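Local coordinates for glycosyl hydrolase (Streptomyces cattleya, PDB 7LR8), which probably hydrolyses the beta-1,4 bond between mannose and N-acetylglucosamine in N-glycan cores, as a glycoside hydrolase of family GH5, at residues N19-N24 and W303-D308; G25-W30 and G98-F103; H52-P57 and D90-G95; H307-R312 and L319-G324. The protein carries 1 engineered substitution. One frame throughout, in Å; residues are numbered along the deposited sequence.

Interaction 1: residues N19-N24 and W303-D308; sequences NYTPSN and WWCSHD. With BMA (beta-D-mannopyranose), chain D; SO4 (sulfate ion), chain J.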
# COMPACT_ATOMS: atom_id res chain seq x y z
N ASN B 19 -9.80 22.02 -2.67
CA ASN B 19 -9.39 20.66 -2.35
C ASN B 19 -8.57 20.70 -1.07
O ASN B 19 -7.53 21.37 -1.02
CB ASN B 19 -8.59 20.07 -3.50
CG ASN B 19 -9.43 19.89 -4.73
OD1 ASN B 19 -10.13 18.89 -4.85
ND2 ASN B 19 -9.41 20.86 -5.64
N TYR B 20 -9.01 19.97 -0.04
CA TYR B 20 -8.45 20.10 1.30
C TYR B 20 -7.23 19.19 1.45
O TYR B 20 -7.37 17.96 1.45
CB TYR B 20 -9.51 19.80 2.36
CG TYR B 20 -8.96 19.76 3.77
CD1 TYR B 20 -8.02 20.70 4.21
CD2 TYR B 20 -9.39 18.78 4.67
CE1 TYR B 20 -7.50 20.64 5.49
CE2 TYR B 20 -8.89 18.72 5.96
CZ TYR B 20 -7.94 19.65 6.36
OH TYR B 20 -7.44 19.59 7.65
N THR B 21 -6.04 19.80 1.57
CA THR B 21 -4.81 19.08 1.90
C THR B 21 -4.44 19.37 3.35
O THR B 21 -3.97 20.47 3.66
CB THR B 21 -3.66 19.51 0.97
OG1 THR B 21 -3.69 20.93 0.77
CG2 THR B 21 -3.77 18.82 -0.40
N PRO B 22 -4.64 18.43 4.28
CA PRO B 22 -4.36 18.73 5.69
C PRO B 22 -2.93 19.18 5.92
O PRO B 22 -1.97 18.56 5.45
CB PRO B 22 -4.64 17.39 6.39
CG PRO B 22 -5.67 16.74 5.50
CD PRO B 22 -5.25 17.10 4.10
N SER B 23 -2.78 20.29 6.64
CA SER B 23 -1.45 20.88 6.79
C SER B 23 -0.54 20.02 7.66
O SER B 23 0.67 19.94 7.41
CB SER B 23 -1.57 22.29 7.37
OG SER B 23 -1.98 22.26 8.73
N ASN B 24 -1.10 19.36 8.67
CA ASN B 24 -0.34 18.49 9.56
C ASN B 24 -0.57 17.04 9.15
O ASN B 24 -1.62 16.46 9.44
CB ASN B 24 -0.75 18.73 11.01
CG ASN B 24 0.29 18.25 11.99
OD1 ASN B 24 1.11 17.38 11.68
ND2 ASN B 24 0.28 18.83 13.19
N TRP B 303 -10.25 25.09 -6.01
CA TRP B 303 -8.82 25.27 -6.19
C TRP B 303 -8.05 24.12 -5.56
O TRP B 303 -8.39 23.64 -4.48
CB TRP B 303 -8.36 26.60 -5.58
CG TRP B 303 -7.05 27.02 -6.15
CD1 TRP B 303 -5.81 26.71 -5.67
CD2 TRP B 303 -6.85 27.77 -7.35
NE1 TRP B 303 -4.84 27.25 -6.49
CE2 TRP B 303 -5.46 27.89 -7.53
CE3 TRP B 303 -7.71 28.35 -8.29
CZ2 TRP B 303 -4.92 28.57 -8.61
CZ3 TRP B 303 -7.16 29.02 -9.36
CH2 TRP B 303 -5.79 29.12 -9.51
N TRP B 304 -7.02 23.65 -6.27
CA TRP B 304 -6.04 22.71 -5.71
C TRP B 304 -4.80 23.51 -5.37
O TRP B 304 -4.08 23.94 -6.28
CB TRP B 304 -5.68 21.61 -6.70
CG TRP B 304 -4.81 20.58 -6.03
CD1 TRP B 304 -3.50 20.70 -5.68
CD2 TRP B 304 -5.23 19.28 -5.56
NE1 TRP B 304 -3.07 19.56 -5.04
CE2 TRP B 304 -4.12 18.67 -4.96
CE3 TRP B 304 -6.44 18.57 -5.62
CZ2 TRP B 304 -4.18 17.40 -4.40
CZ3 TRP B 304 -6.49 17.32 -5.07
CH2 TRP B 304 -5.38 16.74 -4.47
N CYS B 305 -4.50 23.68 -4.09
CA CYS B 305 -5.18 23.05 -2.97
C CYS B 305 -5.22 24.04 -1.81
O CYS B 305 -4.75 25.18 -1.94
CB CYS B 305 -4.46 21.76 -2.56
SG CYS B 305 -2.67 21.99 -2.35
N SER B 306 -5.76 23.62 -0.67
CA SER B 306 -5.91 24.55 0.45
C SER B 306 -4.55 24.91 1.04
O SER B 306 -4.25 26.10 1.23
CB SER B 306 -6.84 23.94 1.51
OG SER B 306 -6.28 22.78 2.10
N HIS B 307 -3.71 23.91 1.29
CA HIS B 307 -2.48 24.10 2.04
C HIS B 307 -1.29 23.48 1.33
O HIS B 307 -1.39 22.40 0.74
CB HIS B 307 -2.61 23.51 3.45
CG HIS B 307 -3.58 24.24 4.31
ND1 HIS B 307 -4.94 23.97 4.30
CD2 HIS B 307 -3.40 25.24 5.20
CE1 HIS B 307 -5.55 24.78 5.15
NE2 HIS B 307 -4.64 25.57 5.71
N ASP B 308 -0.16 24.17 1.40
CA ASP B 308 1.11 23.63 0.94
C ASP B 308 1.39 22.30 1.62
O ASP B 308 0.95 22.05 2.76
CB ASP B 308 2.26 24.59 1.28
CG ASP B 308 2.33 25.80 0.35
OD1 ASP B 308 1.74 25.78 -0.76
OD2 ASP B 308 2.99 26.77 0.75
C1 BMA D . -4.09 16.00 -9.89
C2 BMA D . -4.61 15.81 -8.42
C3 BMA D . -3.44 15.39 -7.55
C4 BMA D . -2.18 16.32 -7.83
C5 BMA D . -2.55 17.52 -8.74
C6 BMA D . -1.36 18.38 -9.12
O2 BMA D . -5.63 14.82 -8.34
O3 BMA D . -3.16 13.98 -7.71
O4 BMA D . -1.71 16.79 -6.60
O5 BMA D . -3.09 17.03 -9.98
O6 BMA D . -0.44 17.53 -9.86
S SO4 J . -1.38 22.24 14.42
O1 SO4 J . -1.13 21.20 15.41
O2 SO4 J . -2.69 22.84 14.66
O3 SO4 J . -0.34 23.26 14.52
O4 SO4 J . -1.35 21.65 13.08
O HOH W 1 -0.47 19.53 3.12

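Interaction 2: residues G25-W30 and G98-F103; sequences GWFHHW and GHLSSF. With NAG (2-acetamido-2-deoxy-beta-D-glucopyranose), chain C; BMA (beta-D-mannopyranose), chain D.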
# COMPACT_ATOMS: atom_id res chain seq x y z
N GLY B 25 0.42 16.44 8.49
CA GLY B 25 0.32 15.05 8.10
C GLY B 25 -0.12 14.79 6.67
O GLY B 25 -0.05 13.64 6.22
N TRP B 26 -0.59 15.82 5.96
CA TRP B 26 -1.10 15.62 4.59
C TRP B 26 -2.22 14.57 4.68
O TRP B 26 -2.89 14.43 5.71
CB TRP B 26 0.06 15.27 3.66
CG TRP B 26 -0.25 15.28 2.18
CD1 TRP B 26 -0.59 16.36 1.41
CD2 TRP B 26 -0.18 14.16 1.28
NE1 TRP B 26 -0.77 15.99 0.10
CE2 TRP B 26 -0.53 14.64 -0.01
CE3 TRP B 26 0.10 12.79 1.44
CZ2 TRP B 26 -0.58 13.81 -1.13
CZ3 TRP B 26 0.05 11.96 0.32
CH2 TRP B 26 -0.29 12.47 -0.95
N PHE B 27 -2.44 13.80 3.61
CA PHE B 27 -3.50 12.80 3.69
C PHE B 27 -3.17 11.65 4.62
O PHE B 27 -4.07 10.85 4.93
CB PHE B 27 -3.82 12.29 2.30
CG PHE B 27 -4.27 13.37 1.37
CD1 PHE B 27 -5.41 14.11 1.66
CD2 PHE B 27 -3.56 13.65 0.22
CE1 PHE B 27 -5.83 15.13 0.81
CE2 PHE B 27 -3.98 14.66 -0.64
CZ PHE B 27 -5.12 15.39 -0.34
N HIS B 28 -1.93 11.55 5.10
CA HIS B 28 -1.62 10.60 6.15
C HIS B 28 -2.20 11.01 7.49
O HIS B 28 -2.02 10.29 8.48
CB HIS B 28 -0.11 10.40 6.27
CG HIS B 28 0.58 10.13 4.97
ND1 HIS B 28 0.28 9.03 4.18
CD2 HIS B 28 1.57 10.79 4.33
CE1 HIS B 28 1.05 9.04 3.11
NE2 HIS B 28 1.84 10.10 3.17
N HIS B 29 -2.92 12.14 7.57
CA HIS B 29 -3.48 12.55 8.85
C HIS B 29 -4.53 11.56 9.36
O HIS B 29 -4.81 11.55 10.57
CB HIS B 29 -4.08 13.96 8.76
CG HIS B 29 -5.42 14.02 8.11
ND1 HIS B 29 -6.48 14.71 8.67
CD2 HIS B 29 -5.89 13.50 6.95
CE1 HIS B 29 -7.54 14.60 7.88
NE2 HIS B 29 -7.21 13.87 6.83
N TRP B 30 -5.08 10.70 8.51
CA TRP B 30 -5.99 9.68 9.02
C TRP B 30 -5.30 8.75 10.02
O TRP B 30 -5.99 8.12 10.84
CB TRP B 30 -6.58 8.85 7.89
CG TRP B 30 -7.33 9.66 6.88
CD1 TRP B 30 -6.95 9.88 5.58
CD2 TRP B 30 -8.58 10.34 7.07
NE1 TRP B 30 -7.90 10.66 4.95
CE2 TRP B 30 -8.90 10.96 5.84
CE3 TRP B 30 -9.46 10.49 8.14
CZ2 TRP B 30 -10.07 11.71 5.65
CZ3 TRP B 30 -10.63 11.25 7.96
CH2 TRP B 30 -10.91 11.85 6.73
N GLY B 98 -6.32 5.11 -3.81
CA GLY B 98 -6.24 5.43 -5.22
C GLY B 98 -5.08 6.38 -5.44
O GLY B 98 -4.08 6.33 -4.71
N HIS B 99 -5.20 7.28 -6.40
CA HIS B 99 -4.09 8.16 -6.75
C HIS B 99 -4.19 9.52 -6.06
O HIS B 99 -5.25 10.16 -6.09
CB HIS B 99 -4.03 8.38 -8.26
CG HIS B 99 -2.80 9.13 -8.68
ND1 HIS B 99 -1.59 8.50 -8.81
CD2 HIS B 99 -2.58 10.45 -8.90
CE1 HIS B 99 -0.67 9.39 -9.15
NE2 HIS B 99 -1.25 10.58 -9.21
N LEU B 100 -3.08 9.98 -5.49
CA LEU B 100 -2.99 11.34 -4.97
C LEU B 100 -1.57 11.86 -5.16
O LEU B 100 -0.63 11.32 -4.56
CB LEU B 100 -3.37 11.38 -3.48
CG LEU B 100 -4.86 11.29 -3.12
CD1 LEU B 100 -5.02 11.05 -1.62
CD2 LEU B 100 -5.59 12.56 -3.55
N SER B 101 -1.43 12.92 -5.97
CA SER B 101 -0.21 13.73 -6.02
C SER B 101 1.04 12.90 -6.30
O SER B 101 2.08 13.09 -5.67
CB SER B 101 -0.04 14.54 -4.73
OG SER B 101 -1.23 15.22 -4.39
N SER B 102 0.93 11.97 -7.26
CA SER B 102 1.96 11.10 -7.84
C SER B 102 2.07 9.75 -7.12
O SER B 102 2.75 8.86 -7.63
CB SER B 102 3.36 11.74 -7.89
OG SER B 102 4.00 11.67 -6.62
N PHE B 103 1.42 9.58 -5.98
CA PHE B 103 1.42 8.33 -5.23
C PHE B 103 0.14 7.53 -5.46
O PHE B 103 -0.97 8.07 -5.42
CB PHE B 103 1.55 8.59 -3.73
CG PHE B 103 2.82 9.30 -3.35
CD1 PHE B 103 4.00 8.59 -3.19
CD2 PHE B 103 2.83 10.69 -3.19
CE1 PHE B 103 5.18 9.25 -2.85
CE2 PHE B 103 4.00 11.35 -2.84
CZ PHE B 103 5.18 10.62 -2.68
C1 NAG C . -1.06 13.58 -13.53
C2 NAG C . -0.54 13.33 -12.11
C3 NAG C . -1.69 13.44 -11.10
C4 NAG C . -2.47 14.74 -11.28
C5 NAG C . -2.91 14.84 -12.74
C6 NAG C . -3.67 16.09 -13.10
C7 NAG C . 1.31 11.82 -11.51
C8 NAG C . 1.80 10.40 -11.53
N2 NAG C . 0.09 12.03 -12.03
O1 NAG C . 0.02 13.60 -14.40
O3 NAG C . -1.18 13.36 -9.77
O4 NAG C . -3.59 14.72 -10.39
O5 NAG C . -1.75 14.82 -13.58
O6 NAG C . -4.17 16.01 -14.43
O7 NAG C . 1.98 12.74 -11.03
C1 BMA D . -4.09 16.00 -9.89
C2 BMA D . -4.61 15.81 -8.42
C3 BMA D . -3.44 15.39 -7.55
C4 BMA D . -2.18 16.32 -7.83
C5 BMA D . -2.55 17.52 -8.74
C6 BMA D . -1.36 18.38 -9.12
O2 BMA D . -5.63 14.82 -8.34
O3 BMA D . -3.16 13.98 -7.71
O4 BMA D . -1.71 16.79 -6.60
O5 BMA D . -3.09 17.03 -9.98
O6 BMA D . -0.44 17.53 -9.86
O HOH W 2 -1.17 17.19 -2.41

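Interaction 3: residues H52-P57 and D90-G95; sequences HVRVFP and DVNVDG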
# COMPACT_ATOMS: atom_id res chain seq x y z
N HIS B 52 -17.22 25.38 0.09
CA HIS B 52 -17.17 23.92 0.14
C HIS B 52 -15.72 23.47 0.15
O HIS B 52 -14.80 24.24 -0.15
CB HIS B 52 -17.91 23.26 -1.05
CG HIS B 52 -17.27 23.51 -2.37
ND1 HIS B 52 -17.56 24.62 -3.14
CD2 HIS B 52 -16.33 22.82 -3.06
CE1 HIS B 52 -16.84 24.59 -4.25
NE2 HIS B 52 -16.08 23.51 -4.22
N VAL B 53 -15.52 22.21 0.54
CA VAL B 53 -14.24 21.54 0.43
C VAL B 53 -14.47 20.20 -0.24
O VAL B 53 -15.54 19.59 -0.12
CB VAL B 53 -13.55 21.33 1.80
CG1 VAL B 53 -13.06 22.66 2.36
CG2 VAL B 53 -14.49 20.67 2.78
N ARG B 54 -13.45 19.74 -0.97
CA ARG B 54 -13.38 18.38 -1.49
C ARG B 54 -12.34 17.65 -0.65
O ARG B 54 -11.23 18.16 -0.48
CB ARG B 54 -12.98 18.41 -2.97
CG ARG B 54 -12.53 17.08 -3.57
CD ARG B 54 -12.77 17.10 -5.09
NE ARG B 54 -12.29 15.90 -5.77
CZ ARG B 54 -11.20 15.84 -6.54
NH1 ARG B 54 -10.44 16.92 -6.75
NH2 ARG B 54 -10.88 14.70 -7.13
N VAL B 55 -12.72 16.50 -0.08
CA VAL B 55 -11.89 15.83 0.92
C VAL B 55 -11.61 14.38 0.51
O VAL B 55 -12.36 13.74 -0.22
CB VAL B 55 -12.52 15.88 2.33
CG1 VAL B 55 -12.86 17.32 2.71
CG2 VAL B 55 -13.74 15.01 2.41
N PHE B 56 -10.51 13.86 1.05
CA PHE B 56 -9.91 12.62 0.54
C PHE B 56 -9.59 11.60 1.62
O PHE B 56 -8.54 11.69 2.28
CB PHE B 56 -8.64 12.95 -0.24
CG PHE B 56 -8.87 13.88 -1.38
CD1 PHE B 56 -9.32 13.39 -2.60
CD2 PHE B 56 -8.63 15.24 -1.24
CE1 PHE B 56 -9.53 14.25 -3.67
CE2 PHE B 56 -8.86 16.10 -2.31
CZ PHE B 56 -9.31 15.59 -3.52
N PRO B 57 -10.44 10.59 1.79
CA PRO B 57 -10.02 9.36 2.47
C PRO B 57 -8.85 8.74 1.75
O PRO B 57 -8.67 8.91 0.54
CB PRO B 57 -11.26 8.45 2.38
CG PRO B 57 -12.40 9.33 2.07
CD PRO B 57 -11.86 10.58 1.40
N ASP B 90 -19.70 23.09 2.76
CA ASP B 90 -20.25 21.82 2.33
C ASP B 90 -19.12 20.89 1.88
O ASP B 90 -18.01 21.33 1.59
CB ASP B 90 -21.24 22.03 1.19
CG ASP B 90 -22.41 22.91 1.61
OD1 ASP B 90 -22.89 22.74 2.75
OD2 ASP B 90 -22.85 23.76 0.81
N VAL B 91 -19.39 19.58 1.86
CA VAL B 91 -18.33 18.58 1.71
C VAL B 91 -18.67 17.62 0.57
O VAL B 91 -19.71 16.96 0.59
CB VAL B 91 -18.09 17.79 3.00
CG1 VAL B 91 -17.08 16.64 2.76
CG2 VAL B 91 -17.60 18.72 4.10
N ASN B 92 -17.76 17.52 -0.40
CA ASN B 92 -17.75 16.42 -1.36
C ASN B 92 -16.66 15.44 -0.95
O ASN B 92 -15.54 15.85 -0.66
CB ASN B 92 -17.49 16.93 -2.79
CG ASN B 92 -16.97 15.84 -3.71
OD1 ASN B 92 -15.78 15.50 -3.67
ND2 ASN B 92 -17.85 15.28 -4.52
N VAL B 93 -17.00 14.15 -0.91
CA VAL B 93 -16.04 13.12 -0.51
C VAL B 93 -15.64 12.32 -1.74
O VAL B 93 -16.50 11.71 -2.39
CB VAL B 93 -16.63 12.19 0.57
CG1 VAL B 93 -15.61 11.10 0.92
CG2 VAL B 93 -17.02 12.98 1.81
N ASP B 94 -14.34 12.27 -2.03
CA ASP B 94 -13.80 11.35 -3.02
C ASP B 94 -13.53 10.00 -2.36
O ASP B 94 -12.86 9.94 -1.33
CB ASP B 94 -12.51 11.89 -3.63
CG ASP B 94 -12.74 12.89 -4.74
OD1 ASP B 94 -13.46 13.89 -4.51
OD2 ASP B 94 -12.19 12.70 -5.84
N GLY B 95 -14.03 8.93 -2.97
CA GLY B 95 -13.87 7.64 -2.32
C GLY B 95 -12.56 6.90 -2.58
O GLY B 95 -11.79 6.64 -1.65

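Interaction 4: residues H307-R312 and L319-G324; sequences HDVDRR and LEYSLG. With BMA (beta-D-mannopyranose), chain D.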
# COMPACT_ATOMS: atom_id res chain seq x y z
N HIS B 307 -3.71 23.91 1.29
CA HIS B 307 -2.48 24.10 2.04
C HIS B 307 -1.29 23.48 1.33
O HIS B 307 -1.39 22.40 0.74
CB HIS B 307 -2.61 23.51 3.45
CG HIS B 307 -3.58 24.24 4.31
ND1 HIS B 307 -4.94 23.97 4.30
CD2 HIS B 307 -3.40 25.24 5.20
CE1 HIS B 307 -5.55 24.78 5.15
NE2 HIS B 307 -4.64 25.57 5.71
N ASP B 308 -0.16 24.17 1.40
CA ASP B 308 1.11 23.63 0.94
C ASP B 308 1.39 22.30 1.62
O ASP B 308 0.95 22.05 2.76
CB ASP B 308 2.26 24.59 1.28
CG ASP B 308 2.33 25.80 0.35
OD1 ASP B 308 1.74 25.78 -0.76
OD2 ASP B 308 2.99 26.77 0.75
N VAL B 309 2.15 21.44 0.92
CA VAL B 309 2.60 20.16 1.47
C VAL B 309 3.89 20.38 2.23
O VAL B 309 4.78 21.14 1.80
CB VAL B 309 2.79 19.13 0.34
CG1 VAL B 309 3.19 17.76 0.92
CG2 VAL B 309 1.50 19.00 -0.47
N ASP B 310 4.00 19.73 3.39
CA ASP B 310 5.21 19.86 4.21
C ASP B 310 6.41 19.29 3.46
O ASP B 310 6.40 18.13 3.05
CB ASP B 310 5.00 19.12 5.54
CG ASP B 310 6.14 19.36 6.53
OD1 ASP B 310 7.17 19.94 6.15
OD2 ASP B 310 5.99 18.97 7.70
N ARG B 311 7.44 20.12 3.27
CA ARG B 311 8.61 19.64 2.54
C ARG B 311 9.46 18.67 3.35
O ARG B 311 10.43 18.12 2.81
CB ARG B 311 9.47 20.83 2.08
CG ARG B 311 8.84 21.56 0.91
CD ARG B 311 9.72 22.66 0.34
NE ARG B 311 8.92 23.49 -0.57
CZ ARG B 311 8.88 23.31 -1.89
NH1 ARG B 311 9.60 22.36 -2.47
NH2 ARG B 311 8.12 24.10 -2.63
N ARG B 312 9.12 18.44 4.62
CA ARG B 312 9.68 17.31 5.35
C ARG B 312 9.16 15.97 4.86
O ARG B 312 9.63 14.93 5.34
CB ARG B 312 9.40 17.44 6.85
CG ARG B 312 10.19 18.55 7.51
CD ARG B 312 9.77 18.78 8.96
NE ARG B 312 10.48 19.90 9.56
CZ ARG B 312 11.63 19.80 10.21
NH1 ARG B 312 12.21 18.61 10.35
NH2 ARG B 312 12.21 20.88 10.73
N LEU B 319 6.65 20.37 -7.89
CA LEU B 319 5.49 21.25 -8.05
C LEU B 319 4.44 21.06 -6.96
O LEU B 319 3.75 22.01 -6.60
CB LEU B 319 4.86 21.03 -9.44
CG LEU B 319 4.12 19.73 -9.79
CD1 LEU B 319 2.64 19.78 -9.40
CD2 LEU B 319 4.26 19.46 -11.28
N GLU B 320 4.30 19.84 -6.40
CA GLU B 320 3.18 19.58 -5.50
C GLU B 320 3.27 20.38 -4.21
O GLU B 320 2.23 20.71 -3.61
CB GLU B 320 3.13 18.08 -5.15
CG GLU B 320 2.94 17.14 -6.33
CD GLU B 320 1.50 17.08 -6.82
OE1 GLU B 320 0.62 17.70 -6.20
OE2 GLU B 320 1.26 16.41 -7.85
N TYR B 321 4.48 20.69 -3.75
CA TYR B 321 4.63 21.23 -2.41
C TYR B 321 4.01 22.62 -2.27
O TYR B 321 3.48 22.95 -1.21
CB TYR B 321 6.10 21.30 -2.02
CG TYR B 321 6.75 19.94 -1.81
CD1 TYR B 321 6.52 19.20 -0.65
CD2 TYR B 321 7.60 19.42 -2.77
CE1 TYR B 321 7.12 17.98 -0.47
CE2 TYR B 321 8.18 18.19 -2.60
CZ TYR B 321 7.95 17.49 -1.45
OH TYR B 321 8.55 16.26 -1.28
N SER B 322 4.06 23.44 -3.31
CA SER B 322 3.62 24.83 -3.19
C SER B 322 2.32 25.10 -3.96
O SER B 322 2.11 26.22 -4.44
CB SER B 322 4.73 25.77 -3.65
OG SER B 322 5.87 25.62 -2.81
N LEU B 323 1.44 24.10 -4.07
CA LEU B 323 0.14 24.29 -4.69
C LEU B 323 -0.89 24.93 -3.76
O LEU B 323 -2.01 25.21 -4.20
CB LEU B 323 -0.40 22.94 -5.20
CG LEU B 323 0.31 22.51 -6.49
CD1 LEU B 323 -0.17 21.18 -7.02
CD2 LEU B 323 0.16 23.59 -7.56
N GLY B 324 -0.55 25.18 -2.50
CA GLY B 324 -1.55 25.70 -1.57
C GLY B 324 -1.87 27.16 -1.81
O GLY B 324 -1.07 27.93 -2.35
C1 BMA D . -4.09 16.00 -9.89
C2 BMA D . -4.61 15.81 -8.42
C3 BMA D . -3.44 15.39 -7.55
C4 BMA D . -2.18 16.32 -7.83
C5 BMA D . -2.55 17.52 -8.74
C6 BMA D . -1.36 18.38 -9.12
O2 BMA D . -5.63 14.82 -8.34
O3 BMA D . -3.16 13.98 -7.71
O4 BMA D . -1.71 16.79 -6.60
O5 BMA D . -3.09 17.03 -9.98
O6 BMA D . -0.44 17.53 -9.86
O HOH W 3 5.13 27.67 -0.53

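Interaction 1: residues N19-N24 and W303-D308
The carbonyl oxygen of Trp303 is gripped twice by Asn19, at the seam where the last strand of the (beta/alpha)8 barrel, 298-304, runs parallel to the first, 15-19, and closes the cylinder. The backbone bond from Asn19 N to Trp303 O is 2.8 Å long. From the same face of that carbonyl the side chain adds a longer bond, Asn19 ND2 to Trp303 O at 3.2 Å, which arrives from above the carbonyl plane and uses no lone pair. Further bonds, from ND2 to the carbonyl of Gln267 and from Arg54 to OD1, fix the rotation of the amide. Its CB and CG press on the indole, with Asn19 CG 3.4 Å from Trp304 CE3 and the two flat groups turned 38° apart.

The pairing goes on beyond Asn19, though no longer as a regular sheet. Ser306 N donates to Asn19 O at 2.9 Å, and Thr21 N donates to Ser306 OG at 3.0 Å. Ser306 OG also lies in the plane of the Tyr20 ring, at its edge, and shares a hydrogen bond of 2.8 Å with His307 ND1.

The Trp304-Cys305 peptide is cis, as in many clan GH-A glycosidases. Trp304 lines the glycan pocket: one face of its indole meets C3 of the bound mannose, while Cys305 CB sits against the opposite face. With chi1 at 42°, the Thr21 hydroxyl is turned inward to the facing chain, and Thr21 OG1 donates to a lone pair of His307 O at 2.7 Å, in the carbonyl plane.

Interaction 2: residues G25-W30 and G98-F103
Leu100 and Phe27 cross at about a right angle, the leucine lying over the phenyl face: a CH-pi contact with Leu100 CD1 4.0 Å from the centroid of the Phe27 ring. It joins the loop after the first barrel strand to the small hairpin, 99-100 with 103-104, that follows strand 90-94 and turns through a type I' turn from Leu100 to Phe103. Trp26 meets this turn with its edge instead. Its CZ2 comes 3.6 Å from Ser101 OG, nearly in the indole plane, and Leu100 O lies at the same rim near CH2. Phe27 sets its CD2 edge over the centre of one indole face, so the two rings are steeply inclined rather than stacked. A water bridges the two segments, accepting from Trp26 NE1 at 2.8 Å and bonding Ser101 OG.

His99 meets the bound N-acetylglucosamine edge-on, with His99 NE2 2.8 Å from its O3 in the imidazole plane, while ND1 is bonded to Asp104. A leucine in place of His99 would probably leave both that sugar hydroxyl and the Asp104 carboxylate without this mate. Phe103 stacks on His114 of the second subunit. At the turn, the backbone Ser101 N donates to mannose O3 at 2.7 Å.

Interaction 3: residues H52-P57 and D90-G95
Arg54 and Asp94 form a buried salt bridge above two adjacent parallel strands of the barrel, 52-55 and 90-94. Arg54 CB leaves the strand on the same face as Asn92, and the two side chains run side by side. CG stands anti to the backbone N (chi1 166°) and the chain stays extended to NE, which carries it past the carboxylate: Arg54 CD is already 3.3 Å from Asp94 OD1. At the tip the grip is side-on, one nitrogen to each oxygen, with Arg54 NE bonded to Asp94 OD1 at 2.6 Å and Arg54 NH2 to Asp94 OD2 at 2.7 Å. Both oxygens are met from above the carboxylate plane, the two groups being turned 56° apart. Phe56 CZ sits over the centre of one guanidinium face. NH1 reaches Asn19 and Glu268, and NH2 also bonds Asn152, the last two being residues of the glycan pocket. A lysine at Arg54 would probably leave one Asp94 oxygen without its mate and take from Asn152 or Glu268 a bond that positions it.

Val55, Val91 and Val93 point to the other face and pack on helix 71-86, the helix of this beta-alpha-beta crossover, while strands 15-19 and 145-152 flank the pair.

Interaction 4: residues H307-R312 and L319-G324
The contact of Asp308, Val309 and Arg311 with residues 321-324 folds a long loop back on itself, between barrel strand 298-304 and helix 334-349. Val309 N donates to Tyr321 O at 2.9 Å, and Gly324 N donates to Asp308 OD1 at 2.9 Å, meeting that oxygen nearly along its C-O axis; Lys333 forms a salt bridge with the same oxygen. Gly324 lies so close against His307 and Asp308 that a side chain there would clash.

Tyr321 fills the bend, with the exposed Arg311 on its outer side. Val309 CB is 3.9 Å from Tyr321 CD1, and the backbone oxygen of Val309 lies at the ring edge. The extended Arg311 lays its guanidinium over the root of the tyrosine, with Arg311 CZ 3.4 Å from Tyr321 CB and the guanidinium and ring planes 34° apart. A salt bridge to Glu318 holds its far end.

Glu320, its chain bent at chi2 (-78°), turns to the sugar: mannose O4 donates to Glu320 OE1 at 2.5 Å and mannose O6 to Glu320 OE2 at 2.9 Å. Loops after the strands of a (beta/alpha)8 barrel typically build its substrate pocket, and here the eighth supplies a carboxylate that binds the mannose, alongside Glu268.

In the fold
Interaction 3 is the innermost of the four, a regular pairing of barrel strands with a charged face and a valine face. Interaction 1 joins the first and last strands of the same sheet but changes from strand bonds to hydroxyl bonds as it enters the loops. The two meet where Tyr20 N is bonded to Arg54 O at 2.9 Å. Interaction 2 is aromatic and apolar, with a water as its polar bridge, and borders the second subunit. Interaction 4, the farthest from the chain centre, has an exposed arginine at its outer side; it shares His307 and Asp308 with interaction 1. Interactions 1, 2 and 4 all touch the mannose.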